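Local coordinates for putative uncharacterized protein PH0242 (Pyrococcus horikoshii, PDB 3VU1) that is the C-terminal globular domain of an archaeal AglB oligosaccharyltransferase, built of helical and beta-sheet parts and carrying a bound calcium ion, at residues 90-95 with 242-247; 288-293 with 339-344. All coordinates share one frame; numbering follows the deposited sequence.

Contact 1. Residues 90-95 with 242-247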
ATOM      1  N   TYR A  90      -9.841   4.384  -4.845  1.00 32.17           N
ATOM      2  CA  TYR A  90     -11.085   4.845  -5.405  1.00 30.95           C
ATOM      3  C   TYR A  90     -11.556   6.048  -4.607  1.00 31.08           C
ATOM      4  O   TYR A  90     -11.959   5.914  -3.452  1.00 30.28           O
ATOM      5  CB  TYR A  90     -12.091   3.692  -5.330  1.00 32.90           C
ATOM      6  CG  TYR A  90     -13.421   3.942  -6.007  1.00 36.26           C
ATOM      7  CD1 TYR A  90     -13.506   4.750  -7.145  1.00 35.39           C
ATOM      8  CD2 TYR A  90     -14.593   3.346  -5.527  1.00 35.19           C
ATOM      9  CE1 TYR A  90     -14.711   4.975  -7.765  1.00 36.71           C
ATOM     10  CE2 TYR A  90     -15.808   3.559  -6.150  1.00 35.98           C
ATOM     11  CZ  TYR A  90     -15.860   4.372  -7.272  1.00 37.85           C
ATOM     12  OH  TYR A  90     -17.058   4.627  -7.906  1.00 38.13           O
ATOM     13  N   LEU A  91     -11.520   7.232  -5.213  1.00 32.15           N
ATOM     14  CA  LEU A  91     -11.923   8.446  -4.495  1.00 32.65           C
ATOM     15  C   LEU A  91     -13.294   8.387  -3.834  1.00 34.21           C
ATOM     16  O   LEU A  91     -13.524   9.027  -2.812  1.00 37.27           O
ATOM     17  CB  LEU A  91     -11.814   9.666  -5.386  1.00 33.82           C
ATOM     18  CG  LEU A  91     -10.404  10.278  -5.387  1.00 33.89           C
ATOM     19  CD1 LEU A  91      -9.377   9.365  -6.061  1.00 31.21           C
ATOM     20  CD2 LEU A  91     -10.473  11.622  -6.076  1.00 29.23           C
ATOM     21  N   ASN A  92     -14.200   7.586  -4.378  1.00 35.44           N
ATOM     22  CA  ASN A  92     -15.544   7.492  -3.812  1.00 33.44           C
ATOM     23  C   ASN A  92     -15.621   6.709  -2.520  1.00 33.82           C
ATOM     24  O   ASN A  92     -16.657   6.738  -1.850  1.00 32.62           O
ATOM     25  CB  ASN A  92     -16.489   6.927  -4.844  1.00 33.42           C
ATOM     26  CG  ASN A  92     -16.708   7.895  -5.986  1.00 34.89           C
ATOM     27  OD1 ASN A  92     -16.608   9.105  -5.783  1.00 32.42           O
ATOM     28  ND2 ASN A  92     -16.977   7.376  -7.203  1.00 35.13           N
ATOM     29  N   ASP A  93     -14.524   6.051  -2.138  1.00 31.68           N
ATOM     30  CA  ASP A  93     -14.516   5.356  -0.851  1.00 32.67           C
ATOM     31  C   ASP A  93     -14.619   6.270   0.376  1.00 32.18           C
ATOM     32  O   ASP A  93     -14.823   5.779   1.495  1.00 34.76           O
ATOM     33  CB  ASP A  93     -13.397   4.312  -0.733  1.00 33.02           C
ATOM     34  CG  ASP A  93     -13.657   3.073  -1.608  1.00 37.88           C
ATOM     35  OD1 ASP A  93     -14.849   2.646  -1.719  1.00 38.05           O
ATOM     36  OD2 ASP A  93     -12.675   2.539  -2.196  1.00 37.83           O
ATOM     37  N   TRP A  94     -14.534   7.583   0.186  1.00 30.02           N
ATOM     38  CA  TRP A  94     -14.863   8.481   1.298  1.00 31.75           C
ATOM     39  C   TRP A  94     -16.207   8.042   1.856  1.00 31.50           C
ATOM     40  O   TRP A  94     -16.420   8.047   3.075  1.00 34.37           O
ATOM     41  CB  TRP A  94     -14.850   9.969   0.883  1.00 32.52           C
ATOM     42  CG  TRP A  94     -15.977  10.305  -0.071  1.00 34.06           C
ATOM     43  CD1 TRP A  94     -15.942  10.321  -1.475  1.00 33.30           C
ATOM     44  CD2 TRP A  94     -17.376  10.589   0.276  1.00 33.28           C
ATOM     45  NE1 TRP A  94     -17.182  10.610  -1.989  1.00 31.98           N
ATOM     46  CE2 TRP A  94     -18.087  10.782  -1.005  1.00 32.99           C
ATOM     47  CE3 TRP A  94     -18.087  10.701   1.473  1.00 34.23           C
ATOM     48  CZ2 TRP A  94     -19.447  11.079  -1.059  1.00 34.21           C
ATOM     49  CZ3 TRP A  94     -19.460  10.997   1.405  1.00 36.93           C
ATOM     50  CH2 TRP A  94     -20.123  11.173   0.159  1.00 37.13           C
ATOM     51  N   ALA A  95     -17.114   7.608   0.981  1.00 30.81           N
ATOM     52  CA  ALA A  95     -18.478   7.226   1.408  1.00 31.56           C
ATOM     53  C   ALA A  95     -18.463   5.988   2.294  1.00 31.50           C
ATOM     54  O   ALA A  95     -19.361   5.802   3.086  1.00 29.96           O
ATOM     55  CB  ALA A  95     -19.394   6.993   0.210  1.00 32.03           C
ATOM     56  N   TYR A 242      -8.028   7.589 -13.976  1.00 40.28           N
ATOM     57  CA  TYR A 242      -9.185   7.852 -14.775  1.00 37.24           C
ATOM     58  C   TYR A 242     -10.365   8.078 -13.851  1.00 38.62           C
ATOM     59  O   TYR A 242     -10.616   7.298 -12.911  1.00 39.71           O
ATOM     60  CB  TYR A 242      -9.456   6.713 -15.756  1.00 40.89           C
ATOM     61  CG  TYR A 242     -10.179   7.251 -16.950  1.00 48.88           C
ATOM     62  CD1 TYR A 242      -9.490   7.592 -18.133  1.00 52.06           C
ATOM     63  CD2 TYR A 242     -11.550   7.519 -16.879  1.00 47.48           C
ATOM     64  CE1 TYR A 242     -10.175   8.140 -19.220  1.00 52.96           C
ATOM     65  CE2 TYR A 242     -12.237   8.054 -17.951  1.00 49.32           C
ATOM     66  CZ  TYR A 242     -11.557   8.365 -19.109  1.00 53.29           C
ATOM     67  OH  TYR A 242     -12.292   8.900 -20.130  1.00 56.96           O
ATOM     68  N   GLY A 243     -11.100   9.151 -14.099  1.00 34.75           N
ATOM     69  CA  GLY A 243     -12.255   9.423 -13.272  1.00 32.79           C
ATOM     70  C   GLY A 243     -11.834   9.509 -11.826  1.00 31.23           C
ATOM     71  O   GLY A 243     -10.986  10.337 -11.472  1.00 30.56           O
ATOM     72  N   SER A 244     -12.413   8.639 -11.000  1.00 29.82           N
ATOM     73  CA  SER A 244     -12.130   8.600  -9.571  1.00 27.61           C
ATOM     74  C   SER A 244     -11.295   7.366  -9.187  1.00 27.96           C
ATOM     75  O   SER A 244     -11.362   6.918  -8.045  1.00 28.10           O
ATOM     76  CB  SER A 244     -13.432   8.522  -8.817  1.00 28.94           C
ATOM     77  OG  SER A 244     -14.203   9.676  -8.995  1.00 31.68           O
ATOM     78  N   VAL A 245     -10.542   6.805 -10.131  1.00 25.62           N
ATOM     79  CA  VAL A 245      -9.750   5.642  -9.851  1.00 28.01           C
ATOM     80  C   VAL A 245      -8.270   5.925 -10.145  1.00 32.82           C
ATOM     81  O   VAL A 245      -7.912   6.359 -11.251  1.00 34.17           O
ATOM     82  CB  VAL A 245     -10.188   4.416 -10.694  1.00 28.32           C
ATOM     83  CG1 VAL A 245      -9.219   3.269 -10.523  1.00 28.22           C
ATOM     84  CG2 VAL A 245     -11.585   3.943 -10.331  1.00 28.18           C
ATOM     85  N   ILE A 246      -7.412   5.663  -9.153  1.00 32.29           N
ATOM     86  CA  ILE A 246      -5.974   5.677  -9.347  1.00 30.05           C
ATOM     87  C   ILE A 246      -5.444   4.256  -9.109  1.00 31.65           C
ATOM     88  O   ILE A 246      -5.703   3.653  -8.057  1.00 31.58           O
ATOM     89  CB  ILE A 246      -5.282   6.677  -8.382  1.00 29.91           C
ATOM     90  CG1 ILE A 246      -6.039   8.038  -8.373  1.00 29.82           C
ATOM     91  CG2 ILE A 246      -3.812   6.794  -8.753  1.00 28.55           C
ATOM     92  CD1 ILE A 246      -5.613   9.098  -7.363  1.00 24.57           C
ATOM     93  N   VAL A 247      -4.709   3.723 -10.085  1.00 31.07           N
ATOM     94  CA  VAL A 247      -4.004   2.443  -9.929  1.00 29.06           C
ATOM     95  C   VAL A 247      -2.569   2.682  -9.494  1.00 28.69           C
ATOM     96  O   VAL A 247      -1.793   3.281 -10.237  1.00 31.52           O
ATOM     97  CB  VAL A 247      -3.978   1.678 -11.274  1.00 28.34           C
ATOM     98  CG1 VAL A 247      -3.244   0.341 -11.165  1.00 25.86           C
ATOM     99  CG2 VAL A 247      -5.391   1.480 -11.772  1.00 27.33           C
TER
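The ring of Y90 and the turn residue S244 meet edge-on: CD1 of Y90 lies 3.2 Å from O of S244, which sits near the ring plane. A chi1 of -174° turns CG of Y90 opposite the main-chain N, and this lays the ring along S244 and V245. CE1 of Y90 reaches CB of S244 at 3.9 Å, while the side chain of V245 crosses the tyrosine at a slant, CG2 of V245 being 3.8 Å from CD1 of Y90. The same carbonyl anchors the backbone, as N of L91 donates to O of S244 at 2.9 Å with an N-H...O angle of 153°. N92 fixes the far end of the tyrosine. Its CB packs on one ring face, near the rim, and ND2 of N92 donates to OH of Y90 at 2.8 Å with the hydroxyl oxygen in the amide plane. The side chains of L91 and I246 also run at a slant, with CD1 of L91 4.0 Å from CD1 of I246. Y90 and V245 form an antiparallel, non-hydrogen-bonded pair (CA to CA 4.7 Å), and a type II' turn from Y242 to V245 links strands 236-242 and 245-250 in a beta hairpin. Strand 86-90 thus ends beside this hairpin, within a four-stranded mixed sheet, and passes into a 3-10 segment starting at L91. W13 of helix 13-23 packs edge-to-face with Y90 and also touches V245, whereas L91 leans on A217 and F218 of helix 212-218.

Contact 2. Residues 288-293 with 339-344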
ATOM      1  N   ARG A 288       7.812  -5.132   5.282  1.00 34.30           N
ATOM      2  CA  ARG A 288       8.778  -6.191   5.590  1.00 34.21           C
ATOM      3  C   ARG A 288      10.242  -5.738   5.550  1.00 37.49           C
ATOM      4  O   ARG A 288      10.610  -4.824   4.803  1.00 39.29           O
ATOM      5  CB  ARG A 288       8.553  -7.451   4.735  1.00 30.81           C
ATOM      6  CG  ARG A 288       8.885  -7.303   3.272  1.00 32.68           C
ATOM      7  CD  ARG A 288       8.910  -8.637   2.532  1.00 32.35           C
ATOM      8  NE  ARG A 288       7.732  -9.434   2.871  1.00 34.89           N
ATOM      9  CZ  ARG A 288       7.624 -10.758   2.732  1.00 32.09           C
ATOM     10  NH1 ARG A 288       8.624 -11.477   2.227  1.00 32.07           N
ATOM     11  NH2 ARG A 288       6.504 -11.361   3.106  1.00 27.43           N
ATOM     12  N   ASP A 289      11.077  -6.390   6.354  1.00 39.81           N
ATOM     13  CA  ASP A 289      12.507  -6.082   6.384  1.00 38.65           C
ATOM     14  C   ASP A 289      13.244  -6.409   5.091  1.00 36.93           C
ATOM     15  O   ASP A 289      12.833  -7.308   4.332  1.00 34.97           O
ATOM     16  CB  ASP A 289      13.174  -6.822   7.545  1.00 38.03           C
ATOM     17  CG  ASP A 289      12.650  -6.380   8.897  1.00 38.98           C
ATOM     18  OD1 ASP A 289      12.261  -5.200   9.091  1.00 39.07           O
ATOM     19  OD2 ASP A 289      12.625  -7.237   9.781  1.00 42.74           O
ATOM     20  N   ILE A 290      14.339  -5.686   4.848  1.00 36.21           N
ATOM     21  CA  ILE A 290      15.362  -6.142   3.886  1.00 37.72           C
ATOM     22  C   ILE A 290      16.266  -7.152   4.618  1.00 37.98           C
ATOM     23  O   ILE A 290      16.705  -6.856   5.726  1.00 39.84           O
ATOM     24  CB  ILE A 290      16.182  -4.949   3.365  1.00 37.94           C
ATOM     25  CG1 ILE A 290      15.248  -3.965   2.653  1.00 38.78           C
ATOM     26  CG2 ILE A 290      17.269  -5.417   2.411  1.00 36.19           C
ATOM     27  CD1 ILE A 290      15.751  -2.544   2.593  1.00 39.65           C
ATOM     28  N   LYS A 291      16.492  -8.335   4.036  1.00 37.27           N
ATOM     29  CA  LYS A 291      17.369  -9.393   4.602  1.00 40.25           C
ATOM     30  C   LYS A 291      18.203 -10.009   3.506  1.00 40.46           C
ATOM     31  O   LYS A 291      17.647 -10.500   2.510  1.00 38.37           O
ATOM     32  CB  LYS A 291      16.581 -10.565   5.202  1.00 43.82           C
ATOM     33  CG  LYS A 291      15.853 -10.274   6.496  1.00 54.14           C
ATOM     34  CD  LYS A 291      15.093 -11.477   7.040  1.00 58.46           C
ATOM     35  CE  LYS A 291      13.786 -11.704   6.301  1.00 60.68           C
ATOM     36  NZ  LYS A 291      12.841 -12.511   7.121  1.00 68.15           N
ATOM     37  N   ASN A 292      19.526 -10.021   3.695  1.00 39.85           N
ATOM     38  CA  ASN A 292      20.421 -10.768   2.800  1.00 37.33           C
ATOM     39  C   ASN A 292      20.140 -10.390   1.394  1.00 33.70           C
ATOM     40  O   ASN A 292      19.843 -11.248   0.587  1.00 34.61           O
ATOM     41  CB  ASN A 292      20.228 -12.296   2.942  1.00 37.52           C
ATOM     42  CG  ASN A 292      20.383 -12.775   4.376  1.00 37.83           C
ATOM     43  OD1 ASN A 292      21.319 -12.406   5.083  1.00 41.12           O
ATOM     44  ND2 ASN A 292      19.438 -13.563   4.821  1.00 39.06           N
ATOM     45  N   ALA A 293      20.219  -9.096   1.126  1.00 34.00           N
ATOM     46  CA  ALA A 293      19.774  -8.504  -0.120  1.00 36.16           C
ATOM     47  C   ALA A 293      20.959  -8.034  -0.968  1.00 38.84           C
ATOM     48  O   ALA A 293      21.958  -7.562  -0.429  1.00 41.07           O
ATOM     49  CB  ALA A 293      18.843  -7.323   0.186  1.00 34.53           C
ATOM     50  N   PHE A 339      16.999   0.600 -10.524  1.00 36.82           N
ATOM     51  CA  PHE A 339      17.548   0.076  -9.290  1.00 37.88           C
ATOM     52  C   PHE A 339      16.745  -1.140  -8.792  1.00 37.82           C
ATOM     53  O   PHE A 339      15.524  -1.077  -8.639  1.00 39.70           O
ATOM     54  CB  PHE A 339      17.621   1.201  -8.256  1.00 38.88           C
ATOM     55  CG  PHE A 339      18.604   2.284  -8.627  1.00 40.34           C
ATOM     56  CD1 PHE A 339      18.365   3.128  -9.717  1.00 39.53           C
ATOM     57  CD2 PHE A 339      19.784   2.446  -7.914  1.00 41.72           C
ATOM     58  CE1 PHE A 339      19.266   4.117 -10.073  1.00 38.47           C
ATOM     59  CE2 PHE A 339      20.696   3.434  -8.274  1.00 41.73           C
ATOM     60  CZ  PHE A 339      20.434   4.268  -9.350  1.00 38.96           C
ATOM     61  N   ILE A 340      17.445  -2.252  -8.595  1.00 37.71           N
ATOM     62  CA  ILE A 340      16.850  -3.505  -8.131  1.00 38.34           C
ATOM     63  C   ILE A 340      17.337  -3.942  -6.746  1.00 36.53           C
ATOM     64  O   ILE A 340      18.535  -3.941  -6.469  1.00 37.33           O
ATOM     65  CB  ILE A 340      17.083  -4.651  -9.153  1.00 38.63           C
ATOM     66  CG1 ILE A 340      15.906  -4.765 -10.121  1.00 38.13           C
ATOM     67  CG2 ILE A 340      17.132  -5.995  -8.461  1.00 36.95           C
ATOM     68  CD1 ILE A 340      15.709  -3.544 -10.962  1.00 36.27           C
ATOM     69  N   LEU A 341      16.402  -4.311  -5.882  1.00 34.30           N
ATOM     70  CA  LEU A 341      16.761  -5.026  -4.677  1.00 33.20           C
ATOM     71  C   LEU A 341      16.405  -6.486  -4.912  1.00 33.24           C
ATOM     72  O   LEU A 341      15.272  -6.803  -5.262  1.00 34.75           O
ATOM     73  CB  LEU A 341      16.024  -4.460  -3.459  1.00 33.51           C
ATOM     74  CG  LEU A 341      16.460  -5.052  -2.100  1.00 37.19           C
ATOM     75  CD1 LEU A 341      16.445  -3.991  -1.023  1.00 36.33           C
ATOM     76  CD2 LEU A 341      15.641  -6.272  -1.642  1.00 36.29           C
ATOM     77  N   ALA A 342      17.371  -7.382  -4.772  1.00 33.10           N
ATOM     78  CA  ALA A 342      17.048  -8.815  -4.835  1.00 33.28           C
ATOM     79  C   ALA A 342      17.216  -9.452  -3.447  1.00 34.85           C
ATOM     80  O   ALA A 342      18.217  -9.215  -2.755  1.00 35.18           O
ATOM     81  CB  ALA A 342      17.835  -9.546  -5.901  1.00 27.61           C
ATOM     82  N   GLN A 343      16.183 -10.196  -3.044  1.00 33.28           N
ATOM     83  CA  GLN A 343      16.153 -10.952  -1.805  1.00 33.77           C
ATOM     84  C   GLN A 343      15.072 -12.068  -1.901  1.00 35.82           C
ATOM     85  O   GLN A 343      14.420 -12.257  -2.944  1.00 37.82           O
ATOM     86  CB  GLN A 343      15.965 -10.023  -0.590  1.00 31.40           C
ATOM     87  CG  GLN A 343      14.542  -9.578  -0.330  1.00 29.23           C
ATOM     88  CD  GLN A 343      14.394  -8.816   0.958  1.00 29.30           C
ATOM     89  OE1 GLN A 343      15.314  -8.143   1.384  1.00 33.38           O
ATOM     90  NE2 GLN A 343      13.225  -8.896   1.576  1.00 28.80           N
ATOM     91  N   LYS A 344      14.934 -12.838  -0.836  1.00 35.67           N
ATOM     92  CA  LYS A 344      13.973 -13.912  -0.791  1.00 36.95           C
ATOM     93  C   LYS A 344      12.533 -13.396  -0.712  1.00 35.71           C
ATOM     94  O   LYS A 344      12.229 -12.502   0.084  1.00 34.94           O
ATOM     95  CB  LYS A 344      14.256 -14.785   0.427  1.00 38.18           C
ATOM     96  CG  LYS A 344      15.523 -15.605   0.338  1.00 41.76           C
ATOM     97  CD  LYS A 344      15.450 -16.607  -0.800  1.00 47.77           C
ATOM     98  CE  LYS A 344      16.594 -17.608  -0.757  1.00 52.01           C
ATOM     99  NZ  LYS A 344      17.201 -17.694  -2.122  1.00 54.63           N
TER
HETATM  100  O   HOH W   1      10.812 -10.122   0.317  1.00 36.36           O
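A glutamine side chain clips the backbone of 289-291 just ahead of the chain corner at N292, where N292 and A293 both face I314 in a G1 beta bulge, within the beta-rich Peripheral 1 region. Q343, on strand 336-356, uses both ends of its amide. NE2 of Q343 donates to O of D289 at 3.2 Å in an almost straight bond (177°), lying in the planes of both the carbonyl and the amide. OE1 of Q343 accepts from N of K291 at 2.9 Å, but that donor stands 41° out of the carbonyl plane. With CG of Q343 between its backbone N and carbonyl carbon (chi1 80°) and the chain extended beyond, the amide reaches the 289-291 backbone. On the same strand, L341 splits its branches: CD1 of L341 meets CG2 of I290 at 3.8 Å and CD2 of L341 meets CB of A293 at 3.8 Å. NE of R288 forms a salt bridge with OD1 of D78, and the side chain of D289, about 8 Å from the bound calcium ion, bonds through OD1 to N of H319, a metal-site residue. A water joins the segments a second way, accepting from NH1 of R288 and from NE2 of Q343 (3.0 Å) and donating to O of K344 (2.8 Å).

Contacts 1 and 2 lie on opposite sides of the chain's centre, with centres 32 Å apart and nearest atoms about 18 Å apart, and follow one another along the sequence. Both are partly buried: contact 1 has two buried and no exposed residues among six that touch, contact 2 five buried and three exposed among ten. Both involve neighbouring antiparallel strands, of a small mixed sheet beside helices in contact 1 and of a larger sheet in contact 2, where the grip falls on residues before the corner. At 90-95 with 242-247 a single backbone bond is backed by an aromatic ring and apolar groups. At 288-293 with 339-344 both direct hydrogen bonds use a side-chain amide, and a water adds another link.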